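Long-range contact in kinesin-like protein Nod (Drosophila melanogaster, PDB 3DC4), which is a nonmotile kinesin whose ATP-hydrolysing motor domain, the part in this chain, binds microtubules and which is required to segregate non-exchange chromosomes in meiosis: residues K20-R34 and T301-H315. Sequence-based numbering, arbitrary orientation.
Sequences KLSAVRIAVREAPYR and TAQSYLTFLACISPH. With ADP (adenosine-5'-diphosphate), chain C.
Ile26 and Phe308 lie side by side on one face of two parallel strands, 23-30 and 305-312, with Ile26 CG1 3.8 Å from ring atom CD2 of Phe308. Val24 CG1 comes to the edge of the same ring. Further along this face Val28 crosses Ile312 at about a right angle, its CG1 3.6 Å from Ile312 CD1; with chi1 at 60°, Ile312 CG1 lies between the backbone N and the carbonyl carbon, and from there CD1 reaches Val28. Helix 319-335 packs against Ile26, Val28, Phe308 and Ala310. On the reverse face Leu309 CD1 fits between Ala27 CB and Arg29 CB. Backbone hydrogen bonds alternate between the strands from Ala23 O to Ala31 N, preceded by Gln303 N to Lys20 O and Ser22 N to Ser304 O; Phe308 N meets Arg25 O at 2.7 Å.

At the start of the pair, Ser22 CB sits over the Tyr305 ring in a CH-pi contact, 3.6 Å from the centroid, while Ala23 CB approaches CD2 obliquely. A water joins Tyr305 OH to Ser22 OG; an alanine here, lacking the ring, would probably open a gap beside Ala23 CB and leave this water without its tyrosine partner. At the other end, the edge of His315 is turned to the face of Tyr33 (planes at 70°), and Pro314 CB packs 3.5 Å from Glu30 OE2, which hydrogen-bonds Ser43.

Arg29 is extended, CG anti to the backbone nitrogen (chi1 -172°); its end leads away from strand 305-312 and brings one guanidinium face near ADP N6, 3.6 Å from NH2; Gln75, Ser111 and Ile73 bind its nitrogens. Pro32 CG lies 3.5 Å from ADP C5. Strand 305-312 also pairs with strand 96-101, which leads into the P-loop, so this parallel pair belongs to the central sheet of the kinesin motor domain, and at its C-terminal end Arg29 and Pro32 contribute to the adenine side of the nucleotide pocket.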
ATOM      1  N   LYS A  20      -3.236  16.780 -10.770  1.00 52.16           N
ATOM      2  CA  LYS A  20      -2.199  16.054 -10.050  1.00 50.23           C
ATOM      3  C   LYS A  20      -2.758  15.421  -8.778  1.00 47.79           C
ATOM      4  O   LYS A  20      -3.855  15.758  -8.331  1.00 47.05           O
ATOM      5  CB  LYS A  20      -1.056  17.006  -9.671  1.00 52.47           C
ATOM      6  CG  LYS A  20      -0.848  18.188 -10.609  1.00 55.01           C
ATOM      7  CD  LYS A  20      -0.498  17.760 -12.026  1.00 57.03           C
ATOM      8  CE  LYS A  20      -0.105  18.973 -12.865  1.00 58.44           C
ATOM      9  NZ  LYS A  20       1.059  19.692 -12.252  1.00 59.75           N
ATOM     10  N   LEU A  21      -1.991  14.504  -8.197  1.00 44.47           N
ATOM     11  CA  LEU A  21      -2.388  13.836  -6.961  1.00 41.26           C
ATOM     12  C   LEU A  21      -2.219  14.842  -5.827  1.00 38.92           C
ATOM     13  O   LEU A  21      -1.466  15.809  -5.962  1.00 39.10           O
ATOM     14  CB  LEU A  21      -1.491  12.621  -6.718  1.00 40.09           C
ATOM     15  CG  LEU A  21      -1.588  11.481  -7.734  1.00 39.80           C
ATOM     16  CD1 LEU A  21      -0.271  10.731  -7.795  1.00 40.17           C
ATOM     17  CD2 LEU A  21      -2.731  10.554  -7.355  1.00 39.71           C
ATOM     18  N   SER A  22      -2.913  14.630  -4.714  1.00 36.01           N
ATOM     19  CA  SER A  22      -2.795  15.552  -3.590  1.00 33.58           C
ATOM     20  C   SER A  22      -1.437  15.420  -2.908  1.00 33.14           C
ATOM     21  O   SER A  22      -0.882  16.403  -2.411  1.00 32.17           O
ATOM     22  CB  SER A  22      -3.912  15.317  -2.568  1.00 34.45           C
ATOM     23  OG  SER A  22      -5.156  15.802  -3.048  1.00 32.72           O
ATOM     24  N   ALA A  23      -0.899  14.204  -2.893  1.00 29.69           N
ATOM     25  CA  ALA A  23       0.393  13.965  -2.269  1.00 28.14           C
ATOM     26  C   ALA A  23       0.927  12.576  -2.577  1.00 26.17           C
ATOM     27  O   ALA A  23       0.194  11.590  -2.513  1.00 25.56           O
ATOM     28  CB  ALA A  23       0.280  14.156  -0.754  1.00 27.15           C
ATOM     29  N   VAL A  24       2.203  12.513  -2.937  1.00 25.29           N
ATOM     30  CA  VAL A  24       2.866  11.247  -3.210  1.00 23.58           C
ATOM     31  C   VAL A  24       4.009  11.197  -2.201  1.00 24.07           C
ATOM     32  O   VAL A  24       4.931  12.006  -2.266  1.00 23.89           O
ATOM     33  CB  VAL A  24       3.426  11.185  -4.645  1.00 24.30           C
ATOM     34  CG1 VAL A  24       4.150   9.862  -4.859  1.00 24.13           C
ATOM     35  CG2 VAL A  24       2.284  11.316  -5.655  1.00 23.53           C
ATOM     36  N   ARG A  25       3.930  10.261  -1.260  1.00 20.04           N
ATOM     37  CA  ARG A  25       4.934  10.130  -0.214  1.00 20.00           C
ATOM     38  C   ARG A  25       5.718   8.820  -0.302  1.00 18.37           C
ATOM     39  O   ARG A  25       5.188   7.786  -0.724  1.00 19.01           O
ATOM     40  CB  ARG A  25       4.258  10.221   1.161  1.00 20.51           C
ATOM     41  CG  ARG A  25       3.386  11.452   1.392  1.00 27.18           C
ATOM     42  CD  ARG A  25       4.173  12.754   1.333  1.00 33.35           C
ATOM     43  NE  ARG A  25       3.730  13.705   2.356  1.00 40.72           N
ATOM     44  CZ  ARG A  25       4.074  13.624   3.639  1.00 43.82           C
ATOM     45  NH1 ARG A  25       4.869  12.641   4.044  1.00 44.50           N
ATOM     46  NH2 ARG A  25       3.621  14.514   4.517  1.00 45.17           N
ATOM     47  N   ILE A  26       6.980   8.867   0.108  1.00 17.68           N
ATOM     48  CA  ILE A  26       7.823   7.682   0.082  1.00 18.57           C
ATOM     49  C   ILE A  26       8.506   7.466   1.427  1.00 17.73           C
ATOM     50  O   ILE A  26       9.140   8.371   1.984  1.00 15.52           O
ATOM     51  CB  ILE A  26       8.892   7.788  -1.023  1.00 21.65           C
ATOM     52  CG1 ILE A  26       8.197   7.811  -2.390  1.00 23.20           C
ATOM     53  CG2 ILE A  26       9.860   6.598  -0.941  1.00 20.86           C
ATOM     54  CD1 ILE A  26       9.109   7.987  -3.567  1.00 30.71           C
ATOM     55  N   ALA A  27       8.357   6.256   1.949  1.00 14.63           N
ATOM     56  CA  ALA A  27       8.951   5.899   3.221  1.00 15.53           C
ATOM     57  C   ALA A  27       9.764   4.622   3.056  1.00 15.74           C
ATOM     58  O   ALA A  27       9.478   3.809   2.174  1.00 14.82           O
ATOM     59  CB  ALA A  27       7.860   5.676   4.256  1.00 16.48           C
ATOM     60  N   VAL A  28      10.775   4.458   3.901  1.00 13.41           N
ATOM     61  CA  VAL A  28      11.608   3.267   3.891  1.00 15.01           C
ATOM     62  C   VAL A  28      11.625   2.696   5.297  1.00 15.65           C
ATOM     63  O   VAL A  28      11.738   3.429   6.286  1.00 16.07           O
ATOM     64  CB  VAL A  28      13.065   3.572   3.472  1.00 15.83           C
ATOM     65  CG1 VAL A  28      13.888   2.284   3.489  1.00 18.68           C
ATOM     66  CG2 VAL A  28      13.082   4.170   2.069  1.00 23.60           C
ATOM     67  N   ARG A  29      11.501   1.377   5.378  1.00 15.16           N
ATOM     68  CA  ARG A  29      11.536   0.694   6.662  1.00 14.82           C
ATOM     69  C   ARG A  29      12.582  -0.404   6.619  1.00 15.85           C
ATOM     70  O   ARG A  29      12.516  -1.303   5.782  1.00 15.14           O
ATOM     71  CB  ARG A  29      10.177   0.074   7.007  1.00 13.15           C
ATOM     72  CG  ARG A  29      10.138  -0.491   8.437  1.00 13.95           C
ATOM     73  CD  ARG A  29       8.792  -1.139   8.805  1.00 13.85           C
ATOM     74  NE  ARG A  29       8.676  -1.307  10.260  1.00 14.74           N
ATOM     75  CZ  ARG A  29       7.630  -1.837  10.883  1.00 16.54           C
ATOM     76  NH1 ARG A  29       6.594  -2.266  10.177  1.00 16.14           N
ATOM     77  NH2 ARG A  29       7.612  -1.912  12.210  1.00 20.23           N
ATOM     78  N   GLU A  30      13.543  -0.320   7.528  1.00 16.17           N
ATOM     79  CA  GLU A  30      14.607  -1.305   7.621  1.00 17.89           C
ATOM     80  C   GLU A  30      14.073  -2.526   8.359  1.00 17.33           C
ATOM     81  O   GLU A  30      13.493  -2.393   9.434  1.00 16.67           O
ATOM     82  CB  GLU A  30      15.794  -0.718   8.394  1.00 19.35           C
ATOM     83  CG  GLU A  30      16.899  -1.723   8.705  1.00 20.84           C
ATOM     84  CD  GLU A  30      17.997  -1.123   9.574  1.00 25.11           C
ATOM     85  OE1 GLU A  30      17.659  -0.480  10.587  1.00 25.17           O
ATOM     86  OE2 GLU A  30      19.189  -1.303   9.252  1.00 28.92           O
ATOM     87  N   ALA A  31      14.249  -3.710   7.780  1.00 18.90           N
ATOM     88  CA  ALA A  31      13.780  -4.937   8.422  1.00 19.49           C
ATOM     89  C   ALA A  31      14.723  -5.266   9.588  1.00 22.13           C
ATOM     90  O   ALA A  31      15.851  -4.763   9.648  1.00 19.68           O
ATOM     91  CB  ALA A  31      13.765  -6.086   7.411  1.00 19.21           C
ATOM     92  N   PRO A  32      14.265  -6.096  10.544  1.00 23.86           N
ATOM     93  CA  PRO A  32      15.087  -6.480  11.701  1.00 25.84           C
ATOM     94  C   PRO A  32      16.362  -7.196  11.268  1.00 27.35           C
ATOM     95  O   PRO A  32      16.371  -7.918  10.269  1.00 22.24           O
ATOM     96  CB  PRO A  32      14.173  -7.419  12.486  1.00 25.59           C
ATOM     97  CG  PRO A  32      12.814  -6.922  12.151  1.00 27.45           C
ATOM     98  CD  PRO A  32      12.903  -6.644  10.670  1.00 24.99           C
ATOM     99  N   TYR A  33      17.431  -7.009  12.033  1.00 31.86           N
ATOM    100  CA  TYR A  33      18.697  -7.649  11.716  1.00 38.58           C
ATOM    101  C   TYR A  33      18.749  -9.042  12.339  1.00 41.46           C
ATOM    102  O   TYR A  33      18.425  -9.222  13.513  1.00 41.82           O
ATOM    103  CB  TYR A  33      19.863  -6.793  12.226  1.00 42.79           C
ATOM    104  CG  TYR A  33      21.221  -7.234  11.718  1.00 47.75           C
ATOM    105  CD1 TYR A  33      21.798  -8.430  12.151  1.00 50.40           C
ATOM    106  CD2 TYR A  33      21.923  -6.461  10.793  1.00 50.32           C
ATOM    107  CE1 TYR A  33      23.042  -8.843  11.676  1.00 52.13           C
ATOM    108  CE2 TYR A  33      23.166  -6.864  10.309  1.00 51.71           C
ATOM    109  CZ  TYR A  33      23.719  -8.056  10.754  1.00 53.19           C
ATOM    110  OH  TYR A  33      24.944  -8.466  10.276  1.00 54.72           O
ATOM    111  N   ARG A  34      19.142 -10.024  11.535  1.00 45.06           N
ATOM    112  CA  ARG A  34      19.245 -11.407  11.987  1.00 49.42           C
ATOM    113  C   ARG A  34      20.577 -11.646  12.691  1.00 49.85           C
ATOM    114  O   ARG A  34      20.830 -12.735  13.204  1.00 51.88           O
ATOM    115  CB  ARG A  34      19.121 -12.357  10.795  1.00 52.03           C
ATOM    116  CG  ARG A  34      17.752 -12.361  10.130  1.00 56.65           C
ATOM    117  CD  ARG A  34      16.725 -13.130  10.957  1.00 60.07           C
ATOM    118  NE  ARG A  34      16.504 -12.550  12.281  1.00 62.90           N
ATOM    119  CZ  ARG A  34      15.967 -11.354  12.497  1.00 63.20           C
ATOM    120  NH1 ARG A  34      15.593 -10.597  11.474  1.00 63.76           N
ATOM    121  NH2 ARG A  34      15.795 -10.918  13.739  1.00 63.66           N
ATOM    122  N   THR A 301      -5.962   8.973  -9.349  1.00 31.37           N
ATOM    123  CA  THR A 301      -6.552  10.137  -9.990  1.00 33.70           C
ATOM    124  C   THR A 301      -6.216  11.423  -9.250  1.00 34.00           C
ATOM    125  O   THR A 301      -5.559  11.406  -8.207  1.00 32.92           O
ATOM    126  CB  THR A 301      -8.076   9.988 -10.060  1.00 34.94           C
ATOM    127  OG1 THR A 301      -8.577   9.637  -8.764  1.00 37.71           O
ATOM    128  CG2 THR A 301      -8.453   8.902 -11.055  1.00 34.61           C
ATOM    129  N   ALA A 302      -6.668  12.544  -9.800  1.00 33.79           N
ATOM    130  CA  ALA A 302      -6.414  13.845  -9.199  1.00 33.30           C
ATOM    131  C   ALA A 302      -6.855  13.902  -7.745  1.00 31.46           C
ATOM    132  O   ALA A 302      -7.872  13.321  -7.367  1.00 32.17           O
ATOM    133  CB  ALA A 302      -7.119  14.939  -9.997  1.00 33.54           C
ATOM    134  N   GLN A 303      -6.075  14.617  -6.941  1.00 28.37           N
ATOM    135  CA  GLN A 303      -6.352  14.787  -5.523  1.00 29.06           C
ATOM    136  C   GLN A 303      -6.625  13.419  -4.904  1.00 26.39           C
ATOM    137  O   GLN A 303      -7.463  13.299  -4.014  1.00 26.50           O
ATOM    138  CB  GLN A 303      -7.754  15.372  -5.329  1.00 30.64           C
ATOM    139  CG  GLN A 303      -7.910  16.776  -5.901  1.00 35.91           C
ATOM    140  CD  GLN A 303      -9.176  17.461  -5.426  1.00 39.04           C
ATOM    141  OE1 GLN A 303     -10.287  17.019  -5.724  1.00 41.59           O
ATOM    142  NE2 GLN A 303      -9.013  18.549  -4.681  1.00 41.03           N
ATOM    143  N   SER A 304      -5.893  12.402  -5.335  1.00 24.11           N
ATOM    144  CA  SER A 304      -5.759  11.142  -4.615  1.00 23.97           C
ATOM    145  C   SER A 304      -4.405  11.122  -3.912  1.00 22.65           C
ATOM    146  O   SER A 304      -3.526  11.928  -4.226  1.00 21.60           O
ATOM    147  CB  SER A 304      -5.888   9.958  -5.568  1.00 24.38           C
ATOM    148  OG  SER A 304      -7.217   9.874  -6.057  1.00 26.19           O
ATOM    149  N   TYR A 305      -4.250  10.204  -2.958  1.00 19.68           N
ATOM    150  CA  TYR A 305      -3.013  10.076  -2.192  1.00 18.58           C
ATOM    151  C   TYR A 305      -2.297   8.763  -2.447  1.00 17.22           C
ATOM    152  O   TYR A 305      -2.917   7.703  -2.468  1.00 14.58           O
ATOM    153  CB  TYR A 305      -3.301  10.199  -0.697  1.00 21.23           C
ATOM    154  CG  TYR A 305      -3.763  11.570  -0.287  1.00 23.67           C
ATOM    155  CD1 TYR A 305      -5.073  11.991  -0.527  1.00 24.69           C
ATOM    156  CD2 TYR A 305      -2.880  12.457   0.319  1.00 25.13           C
ATOM    157  CE1 TYR A 305      -5.487  13.264  -0.174  1.00 25.34           C
ATOM    158  CE2 TYR A 305      -3.275  13.729   0.677  1.00 26.29           C
ATOM    159  CZ  TYR A 305      -4.575  14.129   0.427  1.00 27.32           C
ATOM    160  OH  TYR A 305      -4.953  15.404   0.775  1.00 28.75           O
ATOM    161  N   LEU A 306      -0.984   8.840  -2.638  1.00 17.00           N
ATOM    162  CA  LEU A 306      -0.176   7.653  -2.887  1.00 18.25           C
ATOM    163  C   LEU A 306       1.028   7.637  -1.953  1.00 19.25           C
ATOM    164  O   LEU A 306       1.817   8.581  -1.927  1.00 18.36           O
ATOM    165  CB  LEU A 306       0.286   7.632  -4.349  1.00 20.26           C
ATOM    166  CG  LEU A 306       1.236   6.523  -4.810  1.00 19.40           C
ATOM    167  CD1 LEU A 306       0.625   5.165  -4.535  1.00 22.13           C
ATOM    168  CD2 LEU A 306       1.533   6.689  -6.300  1.00 21.49           C
ATOM    169  N   THR A 307       1.157   6.562  -1.180  1.00 17.35           N
ATOM    170  CA  THR A 307       2.271   6.427  -0.252  1.00 16.84           C
ATOM    171  C   THR A 307       2.996   5.098  -0.455  1.00 16.52           C
ATOM    172  O   THR A 307       2.391   4.022  -0.404  1.00 16.51           O
ATOM    173  CB  THR A 307       1.799   6.525   1.211  1.00 17.61           C
ATOM    174  OG1 THR A 307       1.279   7.839   1.455  1.00 21.05           O
ATOM    175  CG2 THR A 307       2.965   6.262   2.167  1.00 18.06           C
ATOM    176  N   PHE A 308       4.300   5.197  -0.702  1.00 13.11           N
ATOM    177  CA  PHE A 308       5.167   4.038  -0.919  1.00 14.42           C
ATOM    178  C   PHE A 308       5.885   3.658   0.357  1.00 14.60           C
ATOM    179  O   PHE A 308       6.353   4.531   1.088  1.00 15.19           O
ATOM    180  CB  PHE A 308       6.255   4.360  -1.948  1.00 16.38           C
ATOM    181  CG  PHE A 308       5.770   4.447  -3.357  1.00 16.77           C
ATOM    182  CD1 PHE A 308       5.692   3.301  -4.145  1.00 19.65           C
ATOM    183  CD2 PHE A 308       5.439   5.676  -3.916  1.00 19.79           C
ATOM    184  CE1 PHE A 308       5.303   3.382  -5.478  1.00 19.59           C
ATOM    185  CE2 PHE A 308       5.049   5.770  -5.249  1.00 17.26           C
ATOM    186  CZ  PHE A 308       4.980   4.615  -6.032  1.00 17.42           C
ATOM    187  N   LEU A 309       5.982   2.364   0.624  1.00 13.66           N
ATOM    188  CA  LEU A 309       6.716   1.892   1.789  1.00 13.90           C
ATOM    189  C   LEU A 309       7.732   0.897   1.265  1.00 13.79           C
ATOM    190  O   LEU A 309       7.383  -0.237   0.910  1.00 15.04           O
ATOM    191  CB  LEU A 309       5.807   1.205   2.814  1.00 14.35           C
ATOM    192  CG  LEU A 309       6.531   0.635   4.048  1.00 15.62           C
ATOM    193  CD1 LEU A 309       7.260   1.753   4.798  1.00 16.81           C
ATOM    194  CD2 LEU A 309       5.510  -0.022   4.984  1.00 18.94           C
ATOM    195  N   ALA A 310       8.981   1.341   1.178  1.00 12.96           N
ATOM    196  CA  ALA A 310      10.079   0.495   0.710  1.00 13.56           C
ATOM    197  C   ALA A 310      10.603  -0.267   1.904  1.00 13.12           C
ATOM    198  O   ALA A 310      11.031   0.329   2.883  1.00 14.77           O
ATOM    199  CB  ALA A 310      11.202   1.354   0.137  1.00 14.00           C
ATOM    200  N   CYS A 311      10.551  -1.583   1.834  1.00 12.53           N
ATOM    201  CA  CYS A 311      11.054  -2.402   2.918  1.00 13.37           C
ATOM    202  C   CYS A 311      12.394  -2.937   2.441  1.00 14.62           C
ATOM    203  O   CYS A 311      12.483  -3.463   1.332  1.00 13.76           O
ATOM    204  CB  CYS A 311      10.092  -3.559   3.197  1.00 14.88           C
ATOM    205  SG  CYS A 311       8.454  -3.007   3.891  1.00 17.87           S
ATOM    206  N   ILE A 312      13.420  -2.811   3.279  1.00 14.26           N
ATOM    207  CA  ILE A 312      14.767  -3.253   2.922  1.00 13.61           C
ATOM    208  C   ILE A 312      15.454  -4.094   3.981  1.00 14.61           C
ATOM    209  O   ILE A 312      15.237  -3.927   5.180  1.00 15.65           O
ATOM    210  CB  ILE A 312      15.683  -2.050   2.644  1.00 12.36           C
ATOM    211  CG1 ILE A 312      15.775  -1.164   3.894  1.00 12.68           C
ATOM    212  CG2 ILE A 312      15.148  -1.254   1.457  1.00 11.59           C
ATOM    213  CD1 ILE A 312      16.714   0.028   3.753  1.00 15.01           C
ATOM    214  N   SER A 313      16.299  -4.995   3.503  1.00 15.99           N
ATOM    215  CA  SER A 313      17.068  -5.870   4.360  1.00 18.00           C
ATOM    216  C   SER A 313      18.320  -5.130   4.831  1.00 16.17           C
ATOM    217  O   SER A 313      18.898  -4.335   4.092  1.00 17.71           O
ATOM    218  CB  SER A 313      17.483  -7.113   3.576  1.00 18.34           C
ATOM    219  OG  SER A 313      18.333  -7.923   4.355  1.00 18.66           O
ATOM    220  N   PRO A 314      18.723  -5.348   6.087  1.00 17.94           N
ATOM    221  CA  PRO A 314      19.920  -4.696   6.626  1.00 18.54           C
ATOM    222  C   PRO A 314      21.141  -5.580   6.383  1.00 20.82           C
ATOM    223  O   PRO A 314      22.262  -5.231   6.754  1.00 22.39           O
ATOM    224  CB  PRO A 314      19.599  -4.586   8.106  1.00 19.17           C
ATOM    225  CG  PRO A 314      18.866  -5.871   8.351  1.00 20.23           C
ATOM    226  CD  PRO A 314      17.912  -5.917   7.179  1.00 18.90           C
ATOM    227  N   HIS A 315      20.902  -6.729   5.759  1.00 20.00           N
ATOM    228  CA  HIS A 315      21.953  -7.713   5.489  1.00 24.75           C
ATOM    229  C   HIS A 315      22.800  -7.425   4.258  1.00 23.34           C
ATOM    230  O   HIS A 315      22.282  -7.094   3.191  1.00 24.18           O
ATOM    231  CB  HIS A 315      21.336  -9.105   5.342  1.00 25.52           C
ATOM    232  CG  HIS A 315      20.369  -9.459   6.428  1.00 29.66           C
ATOM    233  ND1 HIS A 315      20.694  -9.403   7.768  1.00 30.78           N
ATOM    234  CD2 HIS A 315      19.085  -9.882   6.371  1.00 29.97           C
ATOM    235  CE1 HIS A 315      19.652  -9.776   8.486  1.00 31.21           C
ATOM    236  NE2 HIS A 315      18.661 -10.072   7.663  1.00 31.96           N
TER
HETATM  237  PB  ADP C 401       7.681 -10.080   3.361  1.00 21.61           P
HETATM  238  O1B ADP C 401       8.222  -8.823   2.812  1.00 20.88           O
HETATM  239  O2B ADP C 401       6.117  -9.981   3.399  1.00 21.88           O
HETATM  240  O3B ADP C 401       8.210 -11.303   2.337  1.00 19.39           O
HETATM  241  PA  ADP C 401       7.208 -10.527   6.039  1.00 26.15           P
HETATM  242  O1A ADP C 401       6.361  -9.352   6.111  1.00 25.77           O
HETATM  243  O2A ADP C 401       6.360 -11.828   5.730  1.00 28.02           O
HETATM  244  O3A ADP C 401       8.319 -10.289   4.846  1.00 24.15           O
HETATM  245  O5' ADP C 401       8.034 -10.665   7.402  1.00 29.16           O
HETATM  246  C5' ADP C 401       8.850 -11.843   7.358  1.00 28.72           C
HETATM  247  C4' ADP C 401       9.112 -12.304   8.795  1.00 28.12           C
HETATM  248  O4' ADP C 401       9.827 -11.284   9.539  1.00 26.35           O
HETATM  249  C3' ADP C 401       7.757 -12.555   9.557  1.00 28.74           C
HETATM  250  O3' ADP C 401       7.948 -13.380  10.698  1.00 34.17           O
HETATM  251  C2' ADP C 401       7.601 -11.121  10.214  1.00 27.58           C
HETATM  252  O2' ADP C 401       6.799 -11.192  11.403  1.00 28.13           O
HETATM  253  C1' ADP C 401       9.053 -10.771  10.634  1.00 27.17           C
HETATM  254  N9  ADP C 401       9.233  -9.321  10.707  1.00 26.24           N
HETATM  255  C8  ADP C 401       9.418  -8.469   9.643  1.00 22.73           C
HETATM  256  N7  ADP C 401       9.408  -7.218  10.045  1.00 24.03           N
HETATM  257  C5  ADP C 401       9.423  -7.207  11.404  1.00 24.49           C
HETATM  258  C6  ADP C 401       9.407  -6.201  12.403  1.00 23.87           C
HETATM  259  N6  ADP C 401       9.580  -4.872  12.059  1.00 24.96           N
HETATM  260  N1  ADP C 401       9.252  -6.565  13.699  1.00 24.86           N
HETATM  261  C2  ADP C 401       9.220  -7.851  14.059  1.00 24.24           C
HETATM  262  N3  ADP C 401       9.205  -8.831  13.162  1.00 26.18           N
HETATM  263  C4  ADP C 401       9.253  -8.563  11.849  1.00 25.16           C
HETATM  264  O   HOH W   1      -6.324  17.535  -0.607  1.00 53.78           O
HETATM  265  O   HOH W   2       0.329  10.248   0.444  1.00 20.13           O